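Local structure of nitrogenase iron-molybdenum cofactor biosynthesis protein NifB (Methanothermobacter thermautotrophicus, 7JMA) at residues C38-K43 against S117-L122; T137-V142 against K192-L197. The protein probably carries out the radical SAM-dependent carbide insertion that fuses two [4Fe-4S] clusters into the [8Fe-9S-C] precursor of the nitrogenase iron-molybdenum cofactor. One frame throughout, in Å; residues are numbered along the deposited sequence.

In the fold
From the N terminus the chain lays down strand 29-31 at one edge of the main parallel sheet, then passes through 38-43, whose strand 40-42 is an outer strand of the small antiparallel sheet with 154-159 and 162-165. It next builds strands 83-86 and 113-118 of the main sheet with their helices, and contact 1 closes this loop where 117-122 turns off the end of strand 113-118. After helix 123-132 comes strand 137-141; the excursion through 154-159, 162-165 and helix 166-186 is closed by contact 2, when strand 190-197 lies down beside strand 137-141. The two loops follow in series, neither nested nor crossed. They meet where neighbouring strands 113-118 and 137-141 pair, Thr118 N probably bonding to Thr139 O.

Contact 1 (C38-K43 against S117-L122); sequences CNIHCK and STNGLL
Asn39 and Asn119 meet through their side-chain amides, joined by a nearly straight hydrogen bond: Asn119 ND2 donates to Asn39 OD1 over 2.9 Å, with 175° at the hydrogen. The bond lies in the carbonyl plane of Asn39 and almost in the amide plane of Asn119, although the two amides are turned 30° against each other. Both side chains have CG between the backbone N and the carbonyl carbon, which turns each amide toward the other segment, where the NH2 of one meets the oxygen of the other within their planes. A water stitches the same groups together. It accepts from Asn39 ND2 at 3.1 Å and from the backbone N of Leu122, and donates to Asn119 OD1 at 2.9 Å. That oxygen also accepts from Leu121 N, closing an Asx turn, so the loop itself holds the Asn119 amide at a fixed rotation. One residue earlier, Thr118 OG1 takes the N-H of Gly120 in an ST turn.

Apolar atoms pack around this polar core. Ile40 lays CD1 over the face of the Asn119 amide, 3.4 Å from ND2, while its CG2 branch lies 4.0 Å from Leu121 CD2. Leu122 CD1 comes within 3.4 Å of Asn39 ND2. Leu173 of helix 166-186 adds to the packing on Ile40, Asn119 and Leu121.

The arrangement joins the loop at the C-terminal end of strand 113-118 to the cluster-binding CxxxCxxC motif of the radical SAM fold, here without its cluster: Cys38 and Cys42 are ligands of a [4Fe-4S] cluster, and Asn39 directly follows the first of them.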
# COMPACT_ATOMS: atom_id res chain seq x y z
N CYS A 38 6.95 0.99 -10.95
CA CYS A 38 6.95 1.49 -9.58
C CYS A 38 7.67 2.83 -9.59
O CYS A 38 8.50 3.10 -10.47
CB CYS A 38 7.59 0.48 -8.61
SG CYS A 38 7.43 0.92 -6.86
N ASN A 39 7.32 3.70 -8.63
CA ASN A 39 7.87 5.05 -8.59
C ASN A 39 8.81 5.28 -7.42
O ASN A 39 9.25 6.42 -7.19
CB ASN A 39 6.75 6.09 -8.59
CG ASN A 39 5.65 5.77 -7.59
OD1 ASN A 39 5.77 4.83 -6.81
ND2 ASN A 39 4.58 6.58 -7.60
N ILE A 40 9.13 4.25 -6.65
CA ILE A 40 10.09 4.39 -5.55
C ILE A 40 10.99 3.17 -5.59
O ILE A 40 10.64 2.13 -6.17
CB ILE A 40 9.42 4.50 -4.16
CG1 ILE A 40 8.86 3.14 -3.73
CG2 ILE A 40 8.35 5.63 -4.15
CD1 ILE A 40 8.15 3.18 -2.34
N HIS A 41 12.15 3.28 -4.96
CA HIS A 41 12.94 2.09 -4.70
C HIS A 41 13.09 1.93 -3.20
O HIS A 41 13.81 2.69 -2.55
CB HIS A 41 14.31 2.11 -5.37
CG HIS A 41 15.01 0.80 -5.24
ND1 HIS A 41 16.04 0.59 -4.34
CD2 HIS A 41 14.75 -0.40 -5.80
CE1 HIS A 41 16.40 -0.68 -4.38
NE2 HIS A 41 15.64 -1.31 -5.26
N CYS A 42 12.36 0.95 -2.66
CA CYS A 42 12.50 0.51 -1.29
C CYS A 42 13.54 -0.60 -1.22
O CYS A 42 13.58 -1.49 -2.08
CB CYS A 42 11.15 0.00 -0.76
SG CYS A 42 11.13 -0.40 1.00
N LYS A 43 14.42 -0.52 -0.23
CA LYS A 43 15.47 -1.52 -0.07
C LYS A 43 14.95 -2.86 0.44
O LYS A 43 15.68 -3.85 0.38
CB LYS A 43 16.54 -1.00 0.88
CG LYS A 43 17.06 0.38 0.50
CD LYS A 43 18.22 0.79 1.39
CE LYS A 43 18.91 2.01 0.84
NZ LYS A 43 19.95 2.51 1.79
N SER A 117 -3.43 -1.61 -3.59
CA SER A 117 -2.34 -1.34 -2.68
C SER A 117 -1.41 -0.35 -3.35
O SER A 117 -1.28 -0.35 -4.57
CB SER A 117 -1.57 -2.62 -2.29
OG SER A 117 -2.45 -3.61 -1.78
N THR A 118 -0.79 0.51 -2.53
CA THR A 118 0.10 1.52 -3.07
C THR A 118 1.10 1.93 -1.99
O THR A 118 0.83 1.78 -0.80
CB THR A 118 -0.70 2.73 -3.57
OG1 THR A 118 0.19 3.75 -4.02
CG2 THR A 118 -1.54 3.32 -2.41
N ASN A 119 2.26 2.45 -2.43
CA ASN A 119 3.11 3.13 -1.46
C ASN A 119 2.55 4.51 -1.06
O ASN A 119 3.08 5.13 -0.13
CB ASN A 119 4.54 3.23 -2.02
CG ASN A 119 4.60 3.93 -3.35
OD1 ASN A 119 4.03 5.01 -3.51
ND2 ASN A 119 5.36 3.36 -4.31
N GLY A 120 1.51 5.00 -1.73
CA GLY A 120 0.92 6.28 -1.38
C GLY A 120 1.56 7.52 -1.98
O GLY A 120 1.03 8.63 -1.78
N LEU A 121 2.67 7.40 -2.71
CA LEU A 121 3.33 8.60 -3.21
C LEU A 121 2.40 9.46 -4.05
O LEU A 121 2.41 10.69 -3.94
CB LEU A 121 4.57 8.22 -4.03
CG LEU A 121 5.36 9.42 -4.55
CD1 LEU A 121 5.99 10.27 -3.44
CD2 LEU A 121 6.47 8.90 -5.50
N LEU A 122 1.57 8.83 -4.89
CA LEU A 122 0.69 9.56 -5.79
C LEU A 122 -0.71 9.75 -5.22
O LEU A 122 -1.61 10.20 -5.95
CB LEU A 122 0.58 8.83 -7.14
CG LEU A 122 1.90 8.90 -7.91
CD1 LEU A 122 1.87 7.94 -9.09
CD2 LEU A 122 2.12 10.33 -8.37
O HOH W 1 2.31 5.91 -5.60

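Contact 2 (T137-V142 against K192-L197); sequences TVTVTV and KVNSVL
Thr139, Val140 and Thr141 pair in parallel with Lys192, Val193 and Asn194, two neighbouring strands of the parallel sheet in the TIM-barrel-like radical SAM fold. The strand segments run 27° apart. Backbone bonds alternate regularly: Lys192 N to Val138 O, Val140 N to Lys192 O, Asn194 N to Val140 O and Val142 N to Asn194 O, while the CA atoms of Thr139, Val193 and Thr141 make CA-H...O contacts with Lys192 O, Val140 O and Asn194 O in turn.

Lys192 lies across the threonine-bearing face, its CG beside the backbone N (chi1 -56°) and the chain extended from there on. CB sits 3.9 Å from Thr139 OG1; CG is 4.0 Å from Thr137 CG2; CD passes between that methyl and Thr139 OG1; CE makes the closest approach, 3.6 Å from Thr137 CG2, and NZ ends near the same methyl. The aliphatic stem thus bridges two threonines. Thr137 also packs on Cys115, a ligand of a [4Fe-4S] cluster that is absent from this model.

Further along this face, the Thr139 methyl CG2 sits over the face of the Asn194 amide, 3.5 Å from CG. The amide ND2 donates to a water at 3.0 Å, and that water is also hydrogen-bonded to Thr141 OG1. On the other face, Val193 CG1 packs against Val142 CB, with Ile209 and Val213 of helix 206-216 covering the pair. Past the last backbone bond a side chain carries the pairing on: Ser195 OG donates to Val142 O over 2.7 Å, nearly along the C=O axis.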
# COMPACT_ATOMS: atom_id res chain seq x y z
N THR A 137 -11.38 0.10 -0.75
CA THR A 137 -10.32 -0.10 0.23
C THR A 137 -8.98 0.12 -0.44
O THR A 137 -8.77 -0.32 -1.57
CB THR A 137 -10.39 -1.52 0.81
OG1 THR A 137 -11.70 -1.77 1.33
CG2 THR A 137 -9.34 -1.71 1.91
N VAL A 138 -8.08 0.82 0.25
CA VAL A 138 -6.71 1.00 -0.22
C VAL A 138 -5.78 0.60 0.91
O VAL A 138 -5.99 1.00 2.06
CB VAL A 138 -6.44 2.45 -0.66
CG1 VAL A 138 -4.94 2.62 -1.00
CG2 VAL A 138 -7.31 2.85 -1.83
N THR A 139 -4.77 -0.19 0.57
CA THR A 139 -3.71 -0.57 1.49
C THR A 139 -2.49 0.28 1.17
O THR A 139 -2.02 0.27 0.03
CB THR A 139 -3.41 -2.06 1.38
OG1 THR A 139 -4.60 -2.80 1.67
CG2 THR A 139 -2.32 -2.46 2.35
N VAL A 140 -2.00 1.03 2.16
CA VAL A 140 -0.86 1.93 2.00
C VAL A 140 0.29 1.37 2.81
O VAL A 140 0.11 1.01 3.98
CB VAL A 140 -1.22 3.36 2.47
CG1 VAL A 140 -0.02 4.29 2.22
CG2 VAL A 140 -2.47 3.88 1.77
N THR A 141 1.48 1.25 2.20
CA THR A 141 2.61 0.70 2.91
C THR A 141 3.38 1.85 3.55
O THR A 141 3.93 2.70 2.84
CB THR A 141 3.49 -0.12 1.97
OG1 THR A 141 2.71 -1.25 1.52
CG2 THR A 141 4.73 -0.63 2.70
N VAL A 142 3.40 1.87 4.88
CA VAL A 142 4.04 2.93 5.65
C VAL A 142 5.04 2.26 6.56
O VAL A 142 4.66 1.57 7.51
CB VAL A 142 3.04 3.75 6.48
CG1 VAL A 142 3.82 4.83 7.24
CG2 VAL A 142 1.94 4.38 5.62
N LYS A 192 -6.16 0.74 4.95
CA LYS A 192 -5.40 -0.24 5.71
C LYS A 192 -3.93 0.12 5.54
O LYS A 192 -3.50 0.48 4.45
CB LYS A 192 -5.66 -1.65 5.20
CG LYS A 192 -7.15 -2.02 5.21
CD LYS A 192 -7.40 -3.41 4.67
CE LYS A 192 -8.87 -3.81 4.81
NZ LYS A 192 -9.21 -5.02 3.99
N VAL A 193 -3.17 0.06 6.63
CA VAL A 193 -1.74 0.40 6.56
C VAL A 193 -0.94 -0.87 6.76
O VAL A 193 -1.14 -1.60 7.75
CB VAL A 193 -1.37 1.49 7.59
CG1 VAL A 193 0.15 1.62 7.73
CG2 VAL A 193 -1.97 2.83 7.15
N ASN A 194 -0.04 -1.16 5.81
CA ASN A 194 0.94 -2.22 5.94
C ASN A 194 2.25 -1.60 6.43
O ASN A 194 2.68 -0.56 5.91
CB ASN A 194 1.19 -2.93 4.60
CG ASN A 194 0.15 -3.99 4.30
OD1 ASN A 194 -0.84 -4.14 5.02
ND2 ASN A 194 0.36 -4.72 3.22
N SER A 195 2.86 -2.23 7.42
CA SER A 195 4.17 -1.81 7.90
C SER A 195 5.06 -3.04 8.02
O SER A 195 4.69 -4.03 8.65
CB SER A 195 4.06 -1.10 9.25
OG SER A 195 3.17 0.01 9.15
N VAL A 196 6.24 -2.97 7.39
CA VAL A 196 7.21 -4.06 7.47
C VAL A 196 8.03 -3.91 8.75
O VAL A 196 8.64 -2.86 8.99
CB VAL A 196 8.11 -4.09 6.23
CG1 VAL A 196 9.15 -5.22 6.34
CG2 VAL A 196 7.26 -4.24 4.96
N LEU A 197 8.06 -4.96 9.56
CA LEU A 197 8.82 -4.94 10.80
C LEU A 197 10.27 -5.28 10.47
O LEU A 197 10.57 -6.40 10.06
CB LEU A 197 8.22 -5.93 11.79
CG LEU A 197 8.95 -6.10 13.11
CD1 LEU A 197 9.06 -4.75 13.79
CD2 LEU A 197 8.20 -7.09 13.98
O HOH W 2 2.92 -4.03 1.76